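Local coordinates for probable glutamine synthetase (Pseudomonas aeruginosa, PDB 4HPP), which is a probable member of the glutamine synthetase family, with an N-terminal beta domain and a larger catalytic domain that holds magnesium and glutamic acid in the model, at residues T49-I54 / L424-G429; S122-I127 / L239-A244; E142-A147 / Y181-Y186. All coordinates share one frame; numbering follows the deposited sequence.

Contact 1 of 3, residues T49-I54 / L424-G429; sequences TPQDLI and LALTAG
L426, near the C-terminal end of helix 410-427, packs on the 49-54 loop, against T49, Q51 and L53. L426 gives up more surface here than any other residue, and Q51 comes next. The two delta methyls of L426 divide the work. CD1 points into the loop, where it lies 3.5 Å from T49 OG1 and 3.8 Å from Q51 OE1. CD2 turns to L53 and meets its CD1 at 3.9 Å. The side chains of Q51 and L426 run past each other in opposite directions. The chain of Q51 is bent at its second torsion (chi2 77°), and this brings the amide alongside T427. There Q51 NE2 lies 3.6 Å from T427 CG2. That approach is van der Waals packing; the NE2 group makes its hydrogen bond to Y439 OH. No hydrogen bond links the two segments.

The loop is braced from within. T49 to D52 form a type I beta turn, closed by D52 N to T49 O at 2.9 Å. L53 O accepts from both T49 N and T49 OG1. The hydroxyl bond is 3.2 Å from T49 OG1 to L53 O and lies in the carbonyl plane, on a lone pair. These internal bonds hold the T49 hydroxyl, on which L426 CD1 rests.

The turn belongs to the loop between strands 39-41 and 66-78. T49 also touches M419 and H422 of helix 410-427. Q51 reaches H438 of helix 432-439, and T427 packs on L435 and Y439 of that same helix.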
loop_
_atom_site.group_PDB
_atom_site.type_symbol
_atom_site.label_atom_id
_atom_site.label_comp_id
_atom_site.label_asym_id
_atom_site.label_seq_id
_atom_site.Cartn_x
_atom_site.Cartn_y
_atom_site.Cartn_z
ATOM N N THR A 49 -12.432 35.621 21.413
ATOM C CA THR A 49 -13.708 35.245 20.822
ATOM C C THR A 49 -13.570 33.855 20.212
ATOM O O THR A 49 -12.462 33.364 20.074
ATOM C CB THR A 49 -14.146 36.229 19.687
ATOM O OG1 THR A 49 -13.133 36.282 18.679
ATOM C CG2 THR A 49 -14.405 37.612 20.231
ATOM N N PRO A 50 -14.693 33.230 19.796
ATOM C CA PRO A 50 -14.484 31.948 19.125
ATOM C C PRO A 50 -13.525 31.990 17.922
ATOM O O PRO A 50 -12.881 30.991 17.600
ATOM C CB PRO A 50 -15.899 31.545 18.722
ATOM C CG PRO A 50 -16.777 32.133 19.810
ATOM C CD PRO A 50 -16.106 33.429 20.206
ATOM N N GLN A 51 -13.392 33.145 17.289
ATOM C CA GLN A 51 -12.595 33.258 16.072
ATOM C C GLN A 51 -11.155 33.613 16.394
ATOM O O GLN A 51 -10.373 33.932 15.507
ATOM C CB GLN A 51 -13.217 34.260 15.095
ATOM C CG GLN A 51 -14.618 33.876 14.654
ATOM C CD GLN A 51 -15.687 34.176 15.710
ATOM O OE1 GLN A 51 -15.449 34.904 16.695
ATOM N NE2 GLN A 51 -16.873 33.584 15.524
ATOM N N ASP A 52 -10.834 33.552 17.680
ATOM C CA ASP A 52 -9.469 33.725 18.195
ATOM C C ASP A 52 -8.935 35.144 18.170
ATOM O O ASP A 52 -7.723 35.354 18.190
ATOM C CB ASP A 52 -8.486 32.708 17.563
ATOM C CG ASP A 52 -8.452 31.348 18.337
ATOM O OD1 ASP A 52 -9.070 31.280 19.445
ATOM O OD2 ASP A 52 -7.817 30.388 17.833
ATOM N N LEU A 53 -9.842 36.118 18.162
ATOM C CA LEU A 53 -9.443 37.534 18.142
ATOM C C LEU A 53 -9.780 38.197 19.453
ATOM O O LEU A 53 -10.782 37.887 20.087
ATOM C CB LEU A 53 -10.051 38.305 16.940
ATOM C CG LEU A 53 -9.281 37.964 15.646
ATOM C CD1 LEU A 53 -10.144 37.964 14.385
ATOM C CD2 LEU A 53 -8.007 38.811 15.485
ATOM N N ILE A 54 -8.896 39.087 19.855
ATOM C CA ILE A 54 -9.115 40.004 20.949
ATOM C C ILE A 54 -9.325 41.429 20.363
ATOM O O ILE A 54 -8.614 41.842 19.414
ATOM C CB ILE A 54 -7.889 39.975 21.862
ATOM C CG1 ILE A 54 -7.863 38.654 22.655
ATOM C CG2 ILE A 54 -7.918 41.147 22.815
ATOM C CD1 ILE A 54 -6.485 38.236 23.152
ATOM N N LEU A 424 -19.911 38.799 17.735
ATOM C CA LEU A 424 -20.950 39.076 16.729
ATOM C C LEU A 424 -20.524 40.103 15.681
ATOM O O LEU A 424 -20.867 39.952 14.505
ATOM C CB LEU A 424 -22.349 39.301 17.324
ATOM C CG LEU A 424 -22.788 40.473 18.176
ATOM C CD1 LEU A 424 -23.427 41.568 17.313
ATOM C CD2 LEU A 424 -23.793 39.961 19.200
ATOM N N ALA A 425 -19.722 41.097 16.067
ATOM C CA ALA A 425 -19.034 41.904 15.028
ATOM C C ALA A 425 -18.386 40.947 14.038
ATOM O O ALA A 425 -18.648 41.038 12.836
ATOM C CB ALA A 425 -17.986 42.884 15.581
ATOM N N LEU A 426 -17.575 39.999 14.513
ATOM C CA LEU A 426 -16.790 39.249 13.545
ATOM C C LEU A 426 -17.642 38.443 12.576
ATOM O O LEU A 426 -17.149 38.015 11.529
ATOM C CB LEU A 426 -15.727 38.389 14.208
ATOM C CG LEU A 426 -14.578 39.159 14.867
ATOM C CD1 LEU A 426 -13.918 38.281 15.942
ATOM C CD2 LEU A 426 -13.585 39.653 13.800
ATOM N N THR A 427 -18.923 38.270 12.894
ATOM C CA THR A 427 -19.752 37.302 12.159
ATOM C C THR A 427 -20.857 37.903 11.271
ATOM O O THR A 427 -21.348 37.239 10.331
ATOM C CB THR A 427 -20.338 36.255 13.125
ATOM O OG1 THR A 427 -20.795 36.907 14.327
ATOM C CG2 THR A 427 -19.232 35.299 13.485
ATOM N N ALA A 428 -21.207 39.156 11.572
ATOM C CA ALA A 428 -22.278 39.882 10.905
ATOM C C ALA A 428 -22.213 39.962 9.355
ATOM O O ALA A 428 -21.136 39.984 8.753
ATOM C CB ALA A 428 -22.469 41.250 11.543
ATOM N N GLY A 429 -23.405 39.973 8.753
ATOM C CA GLY A 429 -23.613 39.977 7.308
ATOM C C GLY A 429 -23.664 38.560 6.787
ATOM O O GLY A 429 -24.444 38.242 5.839
#

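Contact 2 of 3, residues S122-I127 / L239-A244; sequences SGLQVI and LSLQHA
An antiparallel strand pair in the large mixed sheet of the catalytic domain, between strands 124-137 and 235-243, joins L124-I127 to L239-H243. The register pairs Q125 with Q242 and I127 with S240 as hydrogen-bonded pairs. Q125 N gives a nearly straight bond to Q242 O at 2.8 Å, and Q242 N returns one to Q125 O at 3.2 Å. I127 N bonds S240 O at 3.1 Å, and S240 N bonds I127 O at 2.9 Å. Beyond the strands, A244 N to G123 O is a weak bond.

V126 and L241 share one face. V126 CG2 lies beside L241 CD2 at 3.7 Å, the two side chains pointing the same way. V126 CG1 is trans to the backbone N (chi1 -179°), which carries it to L239 CD2, also at 3.7 Å; the end of L239 swings in beside V126. M346 and L350 of helix 342-358 pack on V126, and V349 on L239. Y119 of helix 108-121 touches V126 and L241.

The face of Q125, I127, S240 and Q242 is more mixed. S240 OG sits 3.3 Å from I127 CB. The Q242 amide lies across the I127 side chain, with OE1 3.6 Å from CD1 of I127.

Backbone bonds thus fix the register, while V126, L239 and L241 pack the sheet against helices 108-121 and 342-358.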
loop_
_atom_site.group_PDB
_atom_site.type_symbol
_atom_site.label_atom_id
_atom_site.label_comp_id
_atom_site.label_asym_id
_atom_site.label_seq_id
_atom_site.Cartn_x
_atom_site.Cartn_y
_atom_site.Cartn_z
ATOM N N SER A 122 -26.711 27.872 52.710
ATOM C CA SER A 122 -28.124 27.706 53.042
ATOM C C SER A 122 -28.613 26.251 52.958
ATOM O O SER A 122 -29.810 26.016 52.837
ATOM C CB SER A 122 -28.982 28.580 52.137
ATOM O OG SER A 122 -28.997 28.021 50.852
ATOM N N GLY A 123 -27.698 25.283 53.026
ATOM C CA GLY A 123 -28.063 23.849 53.160
ATOM C C GLY A 123 -28.373 22.979 51.933
ATOM O O GLY A 123 -28.826 21.845 52.098
ATOM N N LEU A 124 -28.105 23.490 50.724
ATOM C CA LEU A 124 -28.329 22.763 49.456
ATOM C C LEU A 124 -27.028 22.248 48.754
ATOM O O LEU A 124 -26.082 23.008 48.530
ATOM C CB LEU A 124 -29.120 23.658 48.504
ATOM C CG LEU A 124 -30.227 24.488 49.138
ATOM C CD1 LEU A 124 -30.970 25.288 48.088
ATOM C CD2 LEU A 124 -31.186 23.542 49.833
ATOM N N GLN A 125 -26.988 20.955 48.453
ATOM C CA GLN A 125 -25.986 20.349 47.590
ATOM C C GLN A 125 -26.512 20.459 46.166
ATOM O O GLN A 125 -27.704 20.285 45.937
ATOM C CB GLN A 125 -25.835 18.866 47.890
ATOM C CG GLN A 125 -25.870 18.503 49.364
ATOM C CD GLN A 125 -24.509 18.487 50.047
ATOM O OE1 GLN A 125 -23.940 19.543 50.350
ATOM N NE2 GLN A 125 -23.991 17.277 50.325
ATOM N N VAL A 126 -25.635 20.716 45.199
ATOM C CA VAL A 126 -26.068 20.718 43.797
ATOM C C VAL A 126 -25.617 19.513 43.012
ATOM O O VAL A 126 -24.422 19.219 42.923
ATOM C CB VAL A 126 -25.711 22.020 43.086
ATOM C CG1 VAL A 126 -26.204 21.964 41.643
ATOM C CG2 VAL A 126 -26.383 23.176 43.838
ATOM N N ILE A 127 -26.585 18.811 42.443
ATOM C CA ILE A 127 -26.328 17.550 41.794
ATOM C C ILE A 127 -26.773 17.752 40.384
ATOM O O ILE A 127 -27.955 18.075 40.158
ATOM C CB ILE A 127 -27.212 16.443 42.383
ATOM C CG1 ILE A 127 -26.930 16.244 43.875
ATOM C CG2 ILE A 127 -27.006 15.157 41.602
ATOM C CD1 ILE A 127 -25.895 15.180 44.209
ATOM N N LEU A 239 -30.739 18.900 36.808
ATOM C CA LEU A 239 -30.390 19.383 38.157
ATOM C C LEU A 239 -31.362 18.869 39.192
ATOM O O LEU A 239 -32.580 18.903 38.986
ATOM C CB LEU A 239 -30.338 20.888 38.229
ATOM C CG LEU A 239 -29.100 21.414 37.500
ATOM C CD1 LEU A 239 -29.284 22.870 37.079
ATOM C CD2 LEU A 239 -27.890 21.249 38.393
ATOM N N SER A 240 -30.798 18.290 40.250
ATOM C CA SER A 240 -31.544 17.964 41.455
ATOM C C SER A 240 -30.865 18.745 42.578
ATOM O O SER A 240 -29.687 19.137 42.467
ATOM C CB SER A 240 -31.624 16.450 41.703
ATOM O OG SER A 240 -30.433 15.898 42.243
ATOM N N LEU A 241 -31.648 19.043 43.604
ATOM C CA LEU A 241 -31.184 19.811 44.763
ATOM C C LEU A 241 -31.396 18.960 46.008
ATOM O O LEU A 241 -32.499 18.467 46.197
ATOM C CB LEU A 241 -31.992 21.113 44.876
ATOM C CG LEU A 241 -31.546 22.323 44.059
ATOM C CD1 LEU A 241 -32.221 23.594 44.573
ATOM C CD2 LEU A 241 -30.043 22.476 44.111
ATOM N N GLN A 242 -30.373 18.774 46.839
ATOM C CA GLN A 242 -30.467 17.860 48.008
ATOM C C GLN A 242 -30.013 18.478 49.318
ATOM O O GLN A 242 -29.000 19.173 49.377
ATOM C CB GLN A 242 -29.638 16.597 47.821
ATOM C CG GLN A 242 -30.138 15.609 46.790
ATOM C CD GLN A 242 -29.059 14.606 46.423
ATOM O OE1 GLN A 242 -27.983 14.572 47.044
ATOM N NE2 GLN A 242 -29.340 13.768 45.426
ATOM N N HIS A 243 -30.750 18.183 50.385
ATOM C CA HIS A 243 -30.292 18.507 51.729
ATOM C C HIS A 243 -28.910 17.916 51.897
ATOM O O HIS A 243 -28.626 16.853 51.334
ATOM C CB HIS A 243 -31.278 17.997 52.777
ATOM C CG HIS A 243 -30.738 18.034 54.180
ATOM N ND1 HIS A 243 -30.687 16.942 54.963
ATOM C CD2 HIS A 243 -30.181 19.082 54.920
ATOM C CE1 HIS A 243 -30.133 17.269 56.150
ATOM N NE2 HIS A 243 -29.825 18.581 56.118
ATOM N N ALA A 244 -28.033 18.621 52.621
ATOM C CA ALA A 244 -26.640 18.186 52.855
ATOM C C ALA A 244 -26.550 16.750 53.447
ATOM O O ALA A 244 -25.929 16.538 54.491
ATOM C CB ALA A 244 -25.905 19.216 53.729
#

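Contact 3 of 3, residues E142-A147 / Y181-Y186; sequences ERPAAA and YGQRQY
P144 fits against Q183 and R184, and this is the tightly packed part of the contact. Its ring has two neighbours. P144 CG meets the Q183 amide, 3.5 Å from OE1. P144 CD lies over one face of the R184 guanidinium, 3.6 Å from NH2. The R184 chain bends at its second torsion (chi2 -71°) and then runs out extended, which carries the guanidinium past the proline ring. There NH2 donates to E142 O at 3.2 Å. The donor lies in the carbonyl plane, but the bond is bent, with an N-H...O angle of 139°. It is the one hydrogen bond between the segments.

A second, smaller touch lies at A147. Its CB is 3.3 Å from Y181 O and 3.6 Å from Y181 CD1. A neighbouring subunit covers this part, and Y181 OH bonds its D52 O.

The loose side is at R143 and Q183, both exposed. The R143 side chain leads away from Y181-Y186 and makes a long, weak ion pair with E441 of that same neighbouring subunit.

Residues 142-147 form a loop between strand 124-137 and helix 150-155. A type II turn from G182 to Q185 leads into strand 185-194. That strand pairs with 124-137, through backbone bonds of R184 with L136 and Y186 with F134. E142 and A145 touch Q151 of helix 150-155.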
loop_
_atom_site.group_PDB
_atom_site.type_symbol
_atom_site.label_atom_id
_atom_site.label_comp_id
_atom_site.label_asym_id
_atom_site.label_seq_id
_atom_site.Cartn_x
_atom_site.Cartn_y
_atom_site.Cartn_z
ATOM N N GLU A 142 -21.513 2.815 4.211
ATOM C CA GLU A 142 -22.654 3.365 3.459
ATOM C C GLU A 142 -23.074 4.814 3.860
ATOM O O GLU A 142 -22.518 5.371 4.820
ATOM C CB GLU A 142 -23.871 2.427 3.644
ATOM C CG GLU A 142 -23.588 1.039 4.232
ATOM C CD GLU A 142 -24.865 0.341 4.721
ATOM O OE1 GLU A 142 -25.595 -0.157 3.871
ATOM O OE2 GLU A 142 -25.169 0.295 5.949
ATOM N N ARG A 143 -24.038 5.414 3.132
ATOM C CA ARG A 143 -24.860 6.496 3.686
ATOM C C ARG A 143 -25.239 6.160 5.175
ATOM O O ARG A 143 -25.281 4.972 5.538
ATOM C CB ARG A 143 -26.129 6.729 2.836
ATOM C CG ARG A 143 -25.891 7.423 1.491
ATOM C CD ARG A 143 -25.797 6.396 0.359
ATOM N NE ARG A 143 -24.928 6.796 -0.759
ATOM C CZ ARG A 143 -24.425 5.960 -1.678
ATOM N NH1 ARG A 143 -24.689 4.658 -1.647
ATOM N NH2 ARG A 143 -23.643 6.431 -2.640
ATOM N N PRO A 144 -25.470 7.196 6.047
ATOM C CA PRO A 144 -25.873 6.956 7.456
ATOM C C PRO A 144 -27.159 6.171 7.517
ATOM O O PRO A 144 -28.002 6.325 6.634
ATOM C CB PRO A 144 -26.114 8.355 8.023
ATOM C CG PRO A 144 -25.849 9.325 6.897
ATOM C CD PRO A 144 -25.210 8.627 5.771
ATOM N N ALA A 145 -27.312 5.308 8.510
ATOM C CA ALA A 145 -28.569 4.579 8.589
ATOM C C ALA A 145 -29.623 5.384 9.373
ATOM O O ALA A 145 -29.355 6.500 9.911
ATOM C CB ALA A 145 -28.371 3.208 9.206
ATOM N N ALA A 146 -30.797 4.764 9.483
ATOM C CA ALA A 146 -31.899 5.338 10.156
ATOM C C ALA A 146 -31.565 5.872 11.573
ATOM O O ALA A 146 -30.821 5.225 12.363
ATOM C CB ALA A 146 -33.031 4.309 10.209
ATOM N N ALA A 147 -32.221 6.983 11.920
ATOM C CA ALA A 147 -32.181 7.552 13.238
ATOM C C ALA A 147 -32.418 6.494 14.342
ATOM O O ALA A 147 -33.312 5.671 14.238
ATOM C CB ALA A 147 -33.220 8.629 13.343
ATOM N N TYR A 181 -31.038 11.409 16.600
ATOM C CA TYR A 181 -31.990 11.649 15.506
ATOM C C TYR A 181 -31.275 12.008 14.194
ATOM O O TYR A 181 -31.609 11.460 13.159
ATOM C CB TYR A 181 -33.178 12.597 15.948
ATOM C CG TYR A 181 -34.214 12.832 14.899
ATOM C CD1 TYR A 181 -34.819 11.756 14.228
ATOM C CD2 TYR A 181 -34.595 14.135 14.547
ATOM C CE1 TYR A 181 -35.755 11.958 13.227
ATOM C CE2 TYR A 181 -35.529 14.366 13.540
ATOM C CZ TYR A 181 -36.098 13.286 12.881
ATOM O OH TYR A 181 -37.024 13.522 11.899
ATOM N N GLY A 182 -30.227 12.835 14.251
ATOM C CA GLY A 182 -29.594 13.246 13.005
ATOM C C GLY A 182 -28.603 12.287 12.445
ATOM O O GLY A 182 -28.079 11.375 13.154
ATOM N N GLN A 183 -28.268 12.502 11.188
ATOM C CA GLN A 183 -27.309 11.627 10.556
ATOM C C GLN A 183 -25.921 11.787 11.202
ATOM O O GLN A 183 -25.407 12.931 11.349
ATOM C CB GLN A 183 -27.244 11.987 9.104
ATOM C CG GLN A 183 -28.596 11.997 8.421
ATOM C CD GLN A 183 -28.400 11.838 6.943
ATOM O OE1 GLN A 183 -27.432 12.373 6.374
ATOM N NE2 GLN A 183 -29.261 11.052 6.315
ATOM N N ARG A 184 -25.312 10.663 11.603
ATOM C CA ARG A 184 -24.005 10.682 12.333
ATOM C C ARG A 184 -24.137 11.306 13.726
ATOM O O ARG A 184 -23.126 11.695 14.335
ATOM C CB ARG A 184 -22.952 11.456 11.517
ATOM C CG ARG A 184 -22.984 11.181 10.013
ATOM C CD ARG A 184 -22.469 9.768 9.770
ATOM N NE ARG A 184 -22.250 9.434 8.372
ATOM C CZ ARG A 184 -21.952 8.203 7.936
ATOM N NH1 ARG A 184 -21.821 7.189 8.816
ATOM N NH2 ARG A 184 -21.797 7.983 6.608
ATOM N N GLN A 185 -25.373 11.483 14.228
ATOM C CA GLN A 185 -25.482 12.001 15.547
ATOM C C GLN A 185 -25.445 10.869 16.589
ATOM O O GLN A 185 -26.143 9.827 16.429
ATOM C CB GLN A 185 -26.746 12.791 15.690
ATOM C CG GLN A 185 -26.711 13.695 16.905
ATOM C CD GLN A 185 -27.971 14.501 17.115
ATOM O OE1 GLN A 185 -29.085 14.063 16.776
ATOM N NE2 GLN A 185 -27.813 15.680 17.723
ATOM N N TYR A 186 -24.656 11.103 17.643
ATOM C CA TYR A 186 -24.604 10.236 18.833
ATOM C C TYR A 186 -24.739 11.025 20.132
ATOM O O TYR A 186 -24.573 12.231 20.161
ATOM C CB TYR A 186 -23.311 9.450 18.863
ATOM C CG TYR A 186 -23.212 8.609 17.619
ATOM C CD1 TYR A 186 -23.718 7.303 17.621
ATOM C CD2 TYR A 186 -22.713 9.148 16.403
ATOM C CE1 TYR A 186 -23.693 6.529 16.508
ATOM C CE2 TYR A 186 -22.665 8.351 15.275
ATOM C CZ TYR A 186 -23.164 7.039 15.342
ATOM O OH TYR A 186 -23.164 6.198 14.256
#

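The three contacts are well apart within the chain. Centres lie about 38 Å apart for contacts 1 and 2, 31 Å for contacts 1 and 3, and 38 Å for contacts 2 and 3. Contact 1 joins the N-terminal family region to the catalytic one. Contacts 2 and 3 both reach one sheet, in which strands 124-137 and 185-194 are neighbours. Contact 3 is near the ligand: the Y181 side chain is about 6 Å from the bound glutamic acid, whose pocket includes E133 and E180. Between subunits, contacts 1 and 3 meet: the D52 carboxylate (OD2) of one copy bonds A147 N of another, beside the Y181 bond.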